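Side-chain contacts in surface-associated protein CshA (Streptococcus gordonii, PDB 5L2D), which acts as a cell-wall-anchored streptococcal adhesin that binds host fibronectin by a catch-clamp mechanism, the fragment here being its non-repetitive domain 2: residues K31-D34 and G38-V41; V44-K47 and Y53-T56. One frame throughout, in Å; residues are numbered along the deposited sequence.

Interaction 1: K31-D34 and G38-V41; sequences KNLD and GFKV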
ATOM      1  N   LYS A  31      17.499   4.236   9.998  1.00 72.26           N
ATOM      2  CA  LYS A  31      17.960   3.744  11.289  1.00 70.73           C
ATOM      3  C   LYS A  31      17.052   2.638  11.749  1.00 66.42           C
ATOM      4  O   LYS A  31      15.887   2.605  11.412  1.00 74.33           O
ATOM      5  CB  LYS A  31      17.957   4.839  12.337  1.00 78.50           C
ATOM      6  CG  LYS A  31      18.988   5.927  12.118  1.00 92.80           C
ATOM      7  CD  LYS A  31      19.192   6.756  13.383  1.00103.14           C
ATOM      8  CE  LYS A  31      20.305   6.202  14.262  1.00103.40           C
ATOM      9  NZ  LYS A  31      21.617   6.760  13.825  1.00107.37           N
ATOM     10  N   ASN A  32      17.610   1.719  12.519  1.00 70.09           N
ATOM     11  CA  ASN A  32      16.863   0.632  13.094  1.00 66.98           C
ATOM     12  C   ASN A  32      16.300  -0.387  12.039  1.00 67.06           C
ATOM     13  O   ASN A  32      15.164  -0.903  12.137  1.00 54.34           O
ATOM     14  CB  ASN A  32      15.782   1.256  13.977  1.00 74.72           C
ATOM     15  CG  ASN A  32      15.537   0.461  15.224  1.00 74.68           C
ATOM     16  OD1 ASN A  32      16.448  -0.142  15.747  1.00 80.25           O
ATOM     17  ND2 ASN A  32      14.301   0.447  15.702  1.00 83.16           N
ATOM     18  N   LEU A  33      17.131  -0.678  11.039  1.00 64.99           N
ATOM     19  CA  LEU A  33      16.825  -1.695  10.053  1.00 64.09           C
ATOM     20  C   LEU A  33      16.977  -3.061  10.642  1.00 63.32           C
ATOM     21  O   LEU A  33      17.730  -3.275  11.582  1.00 66.82           O
ATOM     22  CB  LEU A  33      17.795  -1.626   8.888  1.00 71.14           C
ATOM     23  CG  LEU A  33      17.630  -0.483   7.904  1.00 76.31           C
ATOM     24  CD1 LEU A  33      18.633  -0.643   6.765  1.00 82.18           C
ATOM     25  CD2 LEU A  33      16.210  -0.467   7.378  1.00 75.55           C
ATOM     26  N   ASP A  34      16.300  -4.010  10.036  1.00 65.64           N
ATOM     27  CA  ASP A  34      16.258  -5.346  10.571  1.00 70.48           C
ATOM     28  C   ASP A  34      17.508  -6.147  10.157  1.00 75.20           C
ATOM     29  O   ASP A  34      18.389  -5.607   9.467  1.00 74.53           O
ATOM     30  CB  ASP A  34      14.896  -5.993  10.216  1.00 70.92           C
ATOM     31  CG  ASP A  34      14.864  -6.667   8.862  1.00 74.19           C
ATOM     32  OD1 ASP A  34      15.724  -6.423   7.971  1.00 76.29           O
ATOM     33  OD2 ASP A  34      13.916  -7.461   8.693  1.00 76.06           O
ATOM     34  N   GLY A  38      16.111  -4.898   5.883  1.00 76.79           N
ATOM     35  CA  GLY A  38      14.799  -4.400   5.535  1.00 79.22           C
ATOM     36  C   GLY A  38      14.113  -3.741   6.714  1.00 73.10           C
ATOM     37  O   GLY A  38      14.743  -3.367   7.698  1.00 79.56           O
ATOM     38  N   PHE A  39      12.797  -3.631   6.611  1.00 71.09           N
ATOM     39  CA  PHE A  39      12.004  -2.794   7.501  1.00 68.85           C
ATOM     40  C   PHE A  39      11.312  -3.650   8.515  1.00 62.64           C
ATOM     41  O   PHE A  39      10.788  -4.700   8.189  1.00 73.35           O
ATOM     42  CB  PHE A  39      10.935  -2.051   6.704  1.00 67.32           C
ATOM     43  CG  PHE A  39      11.463  -0.948   5.824  1.00 75.47           C
ATOM     44  CD1 PHE A  39      12.731  -1.000   5.263  1.00 86.79           C
ATOM     45  CD2 PHE A  39      10.669   0.125   5.523  1.00 78.84           C
ATOM     46  CE1 PHE A  39      13.201   0.017   4.451  1.00 91.53           C
ATOM     47  CE2 PHE A  39      11.127   1.136   4.708  1.00 88.84           C
ATOM     48  CZ  PHE A  39      12.396   1.087   4.172  1.00 91.69           C
ATOM     49  N   LYS A  40      11.308  -3.190   9.749  1.00 64.90           N
ATOM     50  CA  LYS A  40      10.563  -3.840  10.813  1.00 65.91           C
ATOM     51  C   LYS A  40       9.886  -2.754  11.581  1.00 63.84           C
ATOM     52  O   LYS A  40      10.063  -1.552  11.277  1.00 56.26           O
ATOM     53  CB  LYS A  40      11.485  -4.628  11.753  1.00 71.82           C
ATOM     54  CG  LYS A  40      12.586  -3.812  12.425  1.00 74.37           C
ATOM     55  CD  LYS A  40      13.486  -4.690  13.292  1.00 81.36           C
ATOM     56  CE  LYS A  40      14.893  -4.114  13.482  1.00 78.21           C
ATOM     57  NZ  LYS A  40      14.869  -2.927  14.355  1.00 75.49           N
ATOM     58  N   VAL A  41       9.117  -3.159  12.587  1.00 57.18           N
ATOM     59  CA  VAL A  41       8.463  -2.166  13.392  1.00 52.48           C
ATOM     60  C   VAL A  41       9.586  -1.494  14.144  1.00 56.67           C
ATOM     61  O   VAL A  41      10.415  -2.176  14.760  1.00 58.01           O
ATOM     62  CB  VAL A  41       7.467  -2.759  14.400  1.00 53.97           C
ATOM     63  CG1 VAL A  41       6.748  -1.633  15.132  1.00 55.66           C
ATOM     64  CG2 VAL A  41       6.448  -3.648  13.703  1.00 51.34           C
TER

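Interaction 2: V44-K47 and Y53-T56; sequences VFKK and YVVT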
ATOM      1  N   VAL A  44      13.134   3.463  11.014  1.00 62.18           N
ATOM      2  CA  VAL A  44      12.946   4.917  10.917  1.00 60.45           C
ATOM      3  C   VAL A  44      13.715   5.499   9.762  1.00 63.57           C
ATOM      4  O   VAL A  44      14.931   5.335   9.683  1.00 74.10           O
ATOM      5  CB  VAL A  44      13.559   5.692  12.144  1.00 63.72           C
ATOM      6  CG1 VAL A  44      13.816   7.153  11.816  1.00 65.98           C
ATOM      7  CG2 VAL A  44      12.678   5.651  13.382  1.00 63.00           C
ATOM      8  N   PHE A  45      13.027   6.282   8.943  1.00 60.97           N
ATOM      9  CA  PHE A  45      13.655   7.126   7.925  1.00 58.23           C
ATOM     10  C   PHE A  45      13.576   8.587   8.363  1.00 56.06           C
ATOM     11  O   PHE A  45      12.493   9.066   8.647  1.00 56.72           O
ATOM     12  CB  PHE A  45      12.904   6.956   6.584  1.00 54.20           C
ATOM     13  CG  PHE A  45      13.229   8.008   5.548  1.00 50.72           C
ATOM     14  CD1 PHE A  45      14.321   7.864   4.712  1.00 53.14           C
ATOM     15  CD2 PHE A  45      12.425   9.128   5.392  1.00 54.53           C
ATOM     16  CE1 PHE A  45      14.618   8.823   3.753  1.00 54.64           C
ATOM     17  CE2 PHE A  45      12.704  10.094   4.424  1.00 53.79           C
ATOM     18  CZ  PHE A  45      13.812   9.942   3.609  1.00 55.87           C
ATOM     19  N   LYS A  46      14.688   9.316   8.363  1.00 57.50           N
ATOM     20  CA  LYS A  46      14.675  10.715   8.830  1.00 55.22           C
ATOM     21  C   LYS A  46      15.611  11.554   7.989  1.00 56.40           C
ATOM     22  O   LYS A  46      16.802  11.226   7.871  1.00 54.99           O
ATOM     23  CB  LYS A  46      15.025  10.761  10.301  1.00 52.59           C
ATOM     24  CG  LYS A  46      14.782  12.102  10.939  1.00 66.83           C
ATOM     25  CD  LYS A  46      16.102  12.728  11.420  1.00 81.22           C
ATOM     26  CE  LYS A  46      15.929  13.755  12.553  1.00 84.14           C
ATOM     27  NZ  LYS A  46      15.370  13.199  13.824  1.00 75.26           N
ATOM     28  N   LYS A  47      15.080  12.610   7.361  1.00 56.93           N
ATOM     29  CA  LYS A  47      15.874  13.382   6.415  1.00 60.06           C
ATOM     30  C   LYS A  47      15.404  14.803   6.274  1.00 64.13           C
ATOM     31  O   LYS A  47      14.198  15.065   6.245  1.00 61.02           O
ATOM     32  CB  LYS A  47      15.836  12.721   5.036  1.00 70.31           C
ATOM     33  CG  LYS A  47      16.745  13.334   3.969  1.00 75.85           C
ATOM     34  CD  LYS A  47      16.437  12.741   2.595  1.00 90.80           C
ATOM     35  CE  LYS A  47      17.663  12.501   1.728  1.00101.45           C
ATOM     36  NZ  LYS A  47      18.161  13.788   1.175  1.00 96.44           N
ATOM     37  N   TYR A  53      13.363  21.785   7.008  1.00 54.71           N
ATOM     38  CA  TYR A  53      12.239  20.862   6.999  1.00 56.20           C
ATOM     39  C   TYR A  53      12.677  19.385   7.139  1.00 53.99           C
ATOM     40  O   TYR A  53      13.317  18.830   6.259  1.00 55.04           O
ATOM     41  CB  TYR A  53      11.448  21.100   5.728  1.00 54.04           C
ATOM     42  CG  TYR A  53      10.016  20.631   5.768  1.00 57.57           C
ATOM     43  CD1 TYR A  53       9.702  19.282   5.762  1.00 60.26           C
ATOM     44  CD2 TYR A  53       8.961  21.535   5.767  1.00 60.22           C
ATOM     45  CE1 TYR A  53       8.385  18.843   5.752  1.00 59.47           C
ATOM     46  CE2 TYR A  53       7.638  21.103   5.783  1.00 59.16           C
ATOM     47  CZ  TYR A  53       7.365  19.751   5.759  1.00 59.49           C
ATOM     48  OH  TYR A  53       6.075  19.300   5.767  1.00 62.13           O
ATOM     49  N   VAL A  54      12.297  18.759   8.248  1.00 51.84           N
ATOM     50  CA  VAL A  54      12.650  17.382   8.541  1.00 52.86           C
ATOM     51  C   VAL A  54      11.406  16.481   8.623  1.00 54.74           C
ATOM     52  O   VAL A  54      10.450  16.783   9.340  1.00 52.73           O
ATOM     53  CB  VAL A  54      13.397  17.307   9.886  1.00 55.95           C
ATOM     54  CG1 VAL A  54      13.665  15.877  10.282  1.00 58.85           C
ATOM     55  CG2 VAL A  54      14.712  18.063   9.814  1.00 58.71           C
ATOM     56  N   VAL A  55      11.445  15.357   7.910  1.00 53.92           N
ATOM     57  CA  VAL A  55      10.344  14.394   7.912  1.00 53.50           C
ATOM     58  C   VAL A  55      10.876  13.185   8.556  1.00 51.58           C
ATOM     59  O   VAL A  55      12.039  12.856   8.393  1.00 52.02           O
ATOM     60  CB  VAL A  55       9.833  14.009   6.505  1.00 52.30           C
ATOM     61  CG1 VAL A  55       9.291  15.219   5.766  1.00 57.05           C
ATOM     62  CG2 VAL A  55      10.928  13.443   5.661  1.00 52.84           C
ATOM     63  N   THR A  56      10.024  12.532   9.317  1.00 58.74           N
ATOM     64  CA  THR A  56      10.401  11.312   9.996  1.00 57.06           C
ATOM     65  C   THR A  56       9.292  10.293   9.730  1.00 55.19           C
ATOM     66  O   THR A  56       8.120  10.520  10.049  1.00 52.74           O
ATOM     67  CB  THR A  56      10.579  11.542  11.509  1.00 62.90           C
ATOM     68  OG1 THR A  56      11.557  12.571  11.763  1.00 58.39           O
ATOM     69  CG2 THR A  56      11.014  10.257  12.182  1.00 70.87           C
TER

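Interaction 1: K31-D34 and G38-V41
D34 and G38 grip each other twice. The backbone N of D34 donates to G38 O at 2.9 Å, an almost straight bond (175° at the hydrogen), and G38 N returns one to the carboxylate, reaching D34 OD1 at 2.6 Å from above the carboxylate plane. D34 CG sits between its own backbone N and carbonyl carbon (chi1 87°), which turns OD1 back toward the G38 N. Beyond this pair K40 lays its aliphatic chain along D34, with CD 3.6 Å from D34 CB, then bends at its last torsion (chi4 71°) to bring NZ 3.0 Å from N32 O. That hydrogen bond comes from above the carbonyl plane. On the other flank L33 CD2 lies 4.1 Å from F39 CD1, a small apolar touch at an oblique angle to the ring.

Second-shell bonds position these groups: S105 OG holds D34 OD2, G42 O takes N32 ND2, and T43 OG1 bonds both N32 O and K40 N. The two segments thus fold the connection between strands 30-31 and 44-50 back on itself, with F39 packed on V106 and L33 on T27 and T43.

Interaction 2: V44-K47 and Y53-T56
A beta hairpin, strand 44-50 followed by strand 53-61, supplies this contact. The two short segments run antiparallel (174°), their axes 5.0 Å apart. K47 and V55 form the hydrogen-bonded pair: K47 N to V55 O and V55 N to K47 O are both 3.2 Å. K46 and T56 are the adjacent non-hydrogen-bonded pair, where CA-H...O contacts, K46 CA to V55 O and T56 CA to F45 O, fill in between the strands.

On the face carrying K46 and T56, the lysine leans over its neighbours. Its CG is 3.4 Å from T56 OG1, and the bend at chi2 (-116°) carries the chain on across V54, so that K46 CE comes 3.8 Å from V54 CG1. The lysine's methylenes, rather than its charge, make these contacts. Further along, V44 CG1 and T56 CG2 touch at 4.2 Å, methyl to methyl.

On the face of K47 and V55, F45 makes the apolar contact. With CG anti to the backbone N (chi1 166°), the ring is carried to where its CE2 lies 4.0 Å from V55 CG2, the methyl meeting the ring obliquely. F45 also rests on V22 and S29, and V55 packs on F282 of the second subunit. F45 and V55 are buried here, whereas K46 on the other face is exposed.

Outer neighbours are joined by backbone bonds, K46 to S29 on one flank and V54 to T149 on the other. Hydrogen-bonded and non-hydrogen-bonded pairs alternate, and side chains alternate between the faces, as in an antiparallel beta hairpin, here with further strands on both flanks.

Overall arrangement
The two contacts follow one another along the chain, their centres about 15 Å apart. They meet where K31 N approaches V44 O at 2.8 Å, a probable hydrogen bond joining the end of strand 30-31 to the first hairpin strand. Both contacts are partly buried, but their buried residues differ: G38 and F39 in the loop, F45 and V55 in the hairpin. In 31-34 with 38-41, side-chain bonds from D34 and K40 to the backbone supplement one backbone bond in an irregular loop; in 44-47 with 53-56 the cross-strand hydrogen bonds are all backbone to backbone, and side chains add apolar contacts. A second subunit reaches interaction 2, whereas no other chain of the assembly touches interaction 1.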